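Local coordinates for uncharacterized protein (Legionella pneumophila subsp. pneumophila str. Philadelphia 1, PDB 4RXV) that is of uncharacterised function, although its N-terminal part, the piece described here, belongs to the RavJ peptidase family and may therefore act as a papain-like cysteine peptidase, at residues V125-S130 / N140-V145; P155-A160 / L198-V203. One frame throughout, in Å; residues are numbered along the deposited sequence. Where two conformers were deposited one is given.

Contact 1 of 2, residues V125-S130 / N140-V145; sequences VAVIGS and NITLLV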
loop_
_atom_site.group_PDB
_atom_site.type_symbol
_atom_site.label_atom_id
_atom_site.label_comp_id
_atom_site.label_asym_id
_atom_site.label_seq_id
_atom_site.Cartn_x
_atom_site.Cartn_y
_atom_site.Cartn_z
ATOM N N VAL A 125 11.569 -6.244 -0.455
ATOM C CA VAL A 125 10.393 -5.415 -0.702
ATOM C C VAL A 125 10.651 -4.599 -1.943
ATOM O O VAL A 125 11.756 -4.087 -2.138
ATOM C CB VAL A 125 10.108 -4.509 0.509
ATOM C CG1 VAL A 125 8.934 -3.587 0.230
ATOM C CG2 VAL A 125 9.797 -5.348 1.732
ATOM N N ALA A 126 9.642 -4.471 -2.793
ATOM C CA ALA A 126 9.740 -3.598 -3.951
ATOM C C ALA A 126 8.480 -2.762 -4.050
ATOM O O ALA A 126 7.420 -3.147 -3.546
ATOM C CB ALA A 126 9.949 -4.384 -5.228
ATOM N N VAL A 127 8.591 -1.626 -4.706
ATOM C CA VAL A 127 7.422 -0.792 -5.014
ATOM C C VAL A 127 7.432 -0.539 -6.504
ATOM O O VAL A 127 8.475 -0.167 -7.073
ATOM C CB VAL A 127 7.435 0.528 -4.216
ATOM C CG1 VAL A 127 6.193 1.375 -4.555
ATOM C CG2 VAL A 127 7.501 0.249 -2.729
ATOM N N ILE A 128 6.304 -0.784 -7.130
ATOM C CA ILE A 128 6.170 -0.735 -8.572
ATOM C C ILE A 128 5.041 0.195 -8.984
ATOM O O ILE A 128 4.048 0.374 -8.280
ATOM C CB ILE A 128 5.912 -2.154 -9.177
ATOM C CG1 ILE A 128 4.509 -2.679 -8.828
ATOM C CG2 ILE A 128 7.000 -3.126 -8.721
ATOM C CD1 ILE A 128 4.158 -4.038 -9.482
ATOM N N GLY A 129 5.221 0.807 -10.147
ATOM C CA GLY A 129 4.137 1.501 -10.818
ATOM C C GLY A 129 3.446 0.535 -11.737
ATOM O O GLY A 129 4.069 -0.165 -12.536
ATOM N N SER A 130 2.129 0.491 -11.618
ATOM C CA SER A 130 1.302 -0.461 -12.338
ATOM C C SER A 130 0.076 0.268 -12.909
ATOM O O SER A 130 0.023 1.498 -12.905
ATOM C CB SER A 130 0.938 -1.620 -11.404
ATOM O OG SER A 130 0.117 -2.616 -11.984
ATOM N N ASN A 140 0.475 2.589 -7.810
ATOM C CA ASN A 140 1.639 1.914 -7.247
ATOM C C ASN A 140 1.199 0.747 -6.379
ATOM O O ASN A 140 0.127 0.777 -5.757
ATOM C CB ASN A 140 2.538 2.882 -6.512
ATOM C CG ASN A 140 3.086 3.954 -7.447
ATOM O OD1 ASN A 140 3.426 3.670 -8.587
ATOM N ND2 ASN A 140 3.148 5.170 -6.980
ATOM N N ILE A 141 2.015 -0.288 -6.379
ATOM C CA ILE A 141 1.760 -1.532 -5.663
ATOM C C ILE A 141 3.034 -1.947 -4.960
ATOM O O ILE A 141 4.129 -1.757 -5.485
ATOM C CB ILE A 141 1.323 -2.658 -6.669
ATOM C CG1 ILE A 141 -0.013 -2.269 -7.322
ATOM C CG2 ILE A 141 1.243 -3.997 -5.986
ATOM C CD1 ILE A 141 -0.425 -3.215 -8.450
ATOM N N THR A 142 2.912 -2.542 -3.783
ATOM C CA THR A 142 4.046 -3.081 -3.039
ATOM C C THR A 142 4.147 -4.567 -3.281
ATOM O O THR A 142 3.127 -5.268 -3.325
ATOM C CB THR A 142 3.944 -2.668 -1.579
ATOM O OG1 THR A 142 4.156 -1.257 -1.544
ATOM C CG2 THR A 142 4.958 -3.347 -0.676
ATOM N N LEU A 143 5.377 -5.056 -3.429
ATOM C CA LEU A 143 5.653 -6.478 -3.599
ATOM C C LEU A 143 6.554 -6.994 -2.492
ATOM O O LEU A 143 7.466 -6.308 -2.038
ATOM C CB LEU A 143 6.355 -6.791 -4.921
ATOM C CG LEU A 143 5.684 -6.293 -6.196
ATOM C CD1 LEU A 143 6.592 -6.624 -7.397
ATOM C CD2 LEU A 143 4.309 -6.881 -6.360
ATOM N N LEU A 144 6.288 -8.231 -2.108
ATOM C CA LEU A 144 7.217 -9.060 -1.342
ATOM C C LEU A 144 7.794 -10.103 -2.275
ATOM O O LEU A 144 7.049 -10.899 -2.835
ATOM C CB LEU A 144 6.491 -9.741 -0.184
ATOM C CG LEU A 144 6.000 -8.787 0.908
ATOM C CD1 LEU A 144 4.871 -9.417 1.713
ATOM C CD2 LEU A 144 7.123 -8.396 1.821
ATOM N N VAL A 145 9.105 -10.062 -2.505
ATOM C CA VAL A 145 9.737 -11.033 -3.393
ATOM C C VAL A 145 10.663 -11.919 -2.578
ATOM O O VAL A 145 11.321 -11.457 -1.668
ATOM C CB VAL A 145 10.493 -10.362 -4.572
ATOM C CG1 VAL A 145 9.498 -9.612 -5.475
ATOM C CG2 VAL A 145 11.596 -9.442 -4.092
#
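The beta hairpin of strands 123-133 and 136-146 supplies this contact, in which Ala126 and Leu143, and two positions further on Ile128 and Ile141, form the hydrogen-bonded antiparallel pairs. Four backbone bonds define the register: Ala126 N to Leu143 O is 2.9 Å and Leu143 N to Ala126 O 2.8 Å, the latter nearly straight at 173°. Ile128 N to Ile141 O and Ile141 N to Ile128 O are both 2.9 Å, and the Ile128 N bond approaches Ile141 O almost end-on to the carbonyl. The short axes run 150° apart, close to antiparallel.

Side chains alternate between the two faces. On the face of Ala126, Ile128, Ile141 and Leu143, Ile128 makes two of the apolar contacts. Its CG1 stands between the backbone N and the carbonyl carbon (chi1 70°), which sets it 3.8 Å from Ile141 CB, while the CG2 branch meets Leu143 CD1 at 3.8 Å, the two side chains crossing at about a right angle. Further along, Ile141 CD1 rests 3.6 Å from Ser130 CB; the hydroxyl of Ser130 itself bonds to Leu198 O.

The other face carries Val125, Val127, Asn140, Thr142 and Leu144. Val125 and Leu144 lie side by side with CG2 and CD2 4.1 Å apart, and Asn140 OD1 reaches over glycine to 3.2 Å from Gly129 CA. The amide's ND2 bonds to Ser103 O and Thr142 OG1 to Ala106 O, so the polar ends on this face turn to the start of helix 105-114 and the residues before it. Val125, Val127 and Thr142 also pack on that helix. The arrangement is that of a long antiparallel hairpin at the centre of a four-stranded sheet, with a helix against one face, consistent with the sheet-and-helix packing of papain-like folds, to whose clan the RavJ peptidase family belongs.

Contact 2 of 2, residues P155-A160 / L198-V203; sequences PEQLTA and LFPATV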
loop_
_atom_site.group_PDB
_atom_site.type_symbol
_atom_site.label_atom_id
_atom_site.label_comp_id
_atom_site.label_asym_id
_atom_site.label_seq_id
_atom_site.Cartn_x
_atom_site.Cartn_y
_atom_site.Cartn_z
ATOM N N PRO A 155 14.746 1.484 -17.686
ATOM C CA PRO A 155 13.453 1.482 -18.380
ATOM C C PRO A 155 12.926 0.100 -18.769
ATOM O O PRO A 155 11.945 0.036 -19.501
ATOM C CB PRO A 155 13.759 2.297 -19.641
ATOM C CG PRO A 155 15.166 1.938 -19.937
ATOM C CD PRO A 155 15.841 1.889 -18.603
ATOM N N GLU A 156 13.539 -0.981 -18.307
ATOM C CA GLU A 156 12.959 -2.290 -18.561
ATOM C C GLU A 156 11.649 -2.414 -17.763
ATOM O O GLU A 156 11.549 -1.944 -16.633
ATOM C CB GLU A 156 13.912 -3.407 -18.157
ATOM C CG GLU A 156 13.416 -4.754 -18.594
ATOM C CD GLU A 156 14.420 -5.880 -18.412
ATOM O OE1 GLU A 156 14.087 -7.007 -18.842
ATOM O OE2 GLU A 156 15.519 -5.676 -17.842
ATOM N N GLN A 157 10.630 -3.026 -18.360
ATOM C CA GLN A 157 9.370 -3.249 -17.665
ATOM C C GLN A 157 9.339 -4.593 -16.954
ATOM O O GLN A 157 9.976 -5.578 -17.371
ATOM C CB GLN A 157 8.213 -3.168 -18.648
ATOM C CG GLN A 157 7.904 -1.765 -19.103
ATOM C CD GLN A 157 6.802 -1.755 -20.136
ATOM O OE1 GLN A 157 6.799 -2.575 -21.056
ATOM N NE2 GLN A 157 5.851 -0.839 -19.986
ATOM N N LEU A 158 8.579 -4.607 -15.868
ATOM C CA LEU A 158 8.220 -5.812 -15.171
ATOM C C LEU A 158 7.007 -6.425 -15.872
ATOM O O LEU A 158 5.971 -5.770 -16.053
ATOM C CB LEU A 158 7.917 -5.479 -13.719
ATOM C CG LEU A 158 7.466 -6.641 -12.831
ATOM C CD1 LEU A 158 8.554 -7.665 -12.629
ATOM C CD2 LEU A 158 7.003 -6.126 -11.482
ATOM N N THR A 159 7.156 -7.683 -16.275
ATOM C CA THR A 159 6.108 -8.473 -16.907
ATOM C C THR A 159 6.067 -9.844 -16.234
ATOM O O THR A 159 6.943 -10.173 -15.439
ATOM C CB THR A 159 6.400 -8.661 -18.373
ATOM O OG1 THR A 159 7.662 -9.305 -18.480
ATOM C CG2 THR A 159 6.453 -7.320 -19.081
ATOM N N ALA A 160 5.077 -10.654 -16.584
ATOM C CA ALA A 160 4.870 -11.923 -15.913
ATOM C C ALA A 160 6.089 -12.834 -16.002
ATOM O O ALA A 160 6.378 -13.579 -15.061
ATOM C CB ALA A 160 3.645 -12.620 -16.478
ATOM N N LEU A 198 -2.020 -5.567 -13.721
ATOM C CA LEU A 198 -0.761 -5.650 -12.973
ATOM C C LEU A 198 0.441 -5.374 -13.866
ATOM O O LEU A 198 1.305 -4.573 -13.529
ATOM C CB LEU A 198 -0.658 -7.037 -12.326
ATOM C CG LEU A 198 0.619 -7.384 -11.558
ATOM C CD1 LEU A 198 0.886 -6.381 -10.472
ATOM C CD2 LEU A 198 0.505 -8.778 -10.988
ATOM N N PHE A 199 0.472 -6.026 -15.017
ATOM C CA PHE A 199 1.572 -5.889 -15.981
ATOM C C PHE A 199 1.081 -5.154 -17.227
ATOM O O PHE A 199 -0.079 -5.324 -17.626
ATOM C CB PHE A 199 2.114 -7.262 -16.390
ATOM C CG PHE A 199 2.535 -8.113 -15.242
ATOM C CD1 PHE A 199 3.557 -7.730 -14.405
ATOM C CD2 PHE A 199 1.871 -9.296 -14.979
ATOM C CE1 PHE A 199 3.913 -8.506 -13.331
ATOM C CE2 PHE A 199 2.238 -10.080 -13.916
ATOM C CZ PHE A 199 3.272 -9.694 -13.098
ATOM N N PRO A 200 1.955 -4.362 -17.877
ATOM C CA PRO A 200 3.356 -4.108 -17.521
ATOM C C PRO A 200 3.469 -3.127 -16.364
ATOM O O PRO A 200 2.580 -2.300 -16.115
ATOM C CB PRO A 200 3.923 -3.482 -18.793
ATOM C CG PRO A 200 2.766 -2.782 -19.381
ATOM C CD PRO A 200 1.598 -3.690 -19.134
ATOM N N ALA A 201 4.592 -3.218 -15.663
ATOM C CA ALA A 201 4.860 -2.372 -14.514
ATOM C C ALA A 201 6.279 -1.847 -14.582
ATOM O O ALA A 201 7.086 -2.330 -15.382
ATOM C CB ALA A 201 4.626 -3.151 -13.202
ATOM N N THR A 202 6.584 -0.860 -13.758
ATOM C CA THR A 202 7.912 -0.312 -13.643
ATOM C C THR A 202 8.348 -0.397 -12.182
ATOM O O THR A 202 7.575 -0.133 -11.279
ATOM C CB THR A 202 7.971 1.141 -14.186
ATOM O OG1 THR A 202 9.332 1.573 -14.182
ATOM C CG2 THR A 202 7.110 2.108 -13.392
ATOM N N VAL A 203 9.597 -0.734 -11.944
ATOM C CA VAL A 203 10.046 -0.969 -10.582
ATOM C C VAL A 203 10.774 0.237 -10.040
ATOM O O VAL A 203 11.925 0.495 -10.417
ATOM C CB VAL A 203 10.922 -2.226 -10.468
ATOM C CG1 VAL A 203 11.242 -2.494 -9.010
ATOM C CG2 VAL A 203 10.213 -3.427 -11.079
HETATM O O HOH W 1 11.374 -1.784 -13.898
HETATM O O HOH W 2 10.444 0.716 -16.483
#
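Leu158 and Ala201 form a single antiparallel hydrogen-bonded bridge. Leu158 N donates to Ala201 O at 2.8 Å, from above the carbonyl plane, and Ala201 N returns a bond of 2.9 Å to Leu158 O, approaching in the plane of the Leu158 carbonyl.

Around the bridge, the Leu158 side chain, with CG anti to the backbone N (chi1 178°), sets CG 4.0 Å from Phe199 CE1, while CB touches Ala201 CB and Val203 CG2. The Phe199 ring is sandwiched: Ala160 N sits 3.7 Å above the centre of one face, and Leu198 CG lies over the opposite one. Phe163 meets the same ring edge-to-face. Beside the bridge, the extended Gln157 side chain runs alongside Pro200, NE2 3.5 Å from Pro200 CB, and that amide nitrogen bonds to Tyr137 OH. Two waters extend the pairing past the bridge: both donate to Glu156 O, one accepting from Val203 N and the other bonded to Thr202 OG1.

Farther out, Leu158, Leu198, Ala201 and Val203 all pack on Ile128, and Leu158 also reaches Leu143. The loop between strands 136-146 and 168-170 thus lies beside the entry to edge strand 202-206, with its leucine turned onto the central hairpin.

In the fold
From the N terminus, the chain first meets contact 1, which closes the short turn between strands 123-133 and 136-146. Contact 2 opens only afterwards and closes a much longer excursion, 37 residues that include strand 168-170 and helix 172-176. The two are therefore in series, neither nested nor crossed. They nevertheless touch, with centres about 10 Å apart: Gly129 N lies 2.8 Å from Thr202 O, a probable hydrogen bond where strand 202-206 joins the hairpin, and Ala201 CB packs against Gly129 O. Together they tie the loop at 155-160, through the returning chain at 198-203, to the middle of the four-stranded antiparallel sheet.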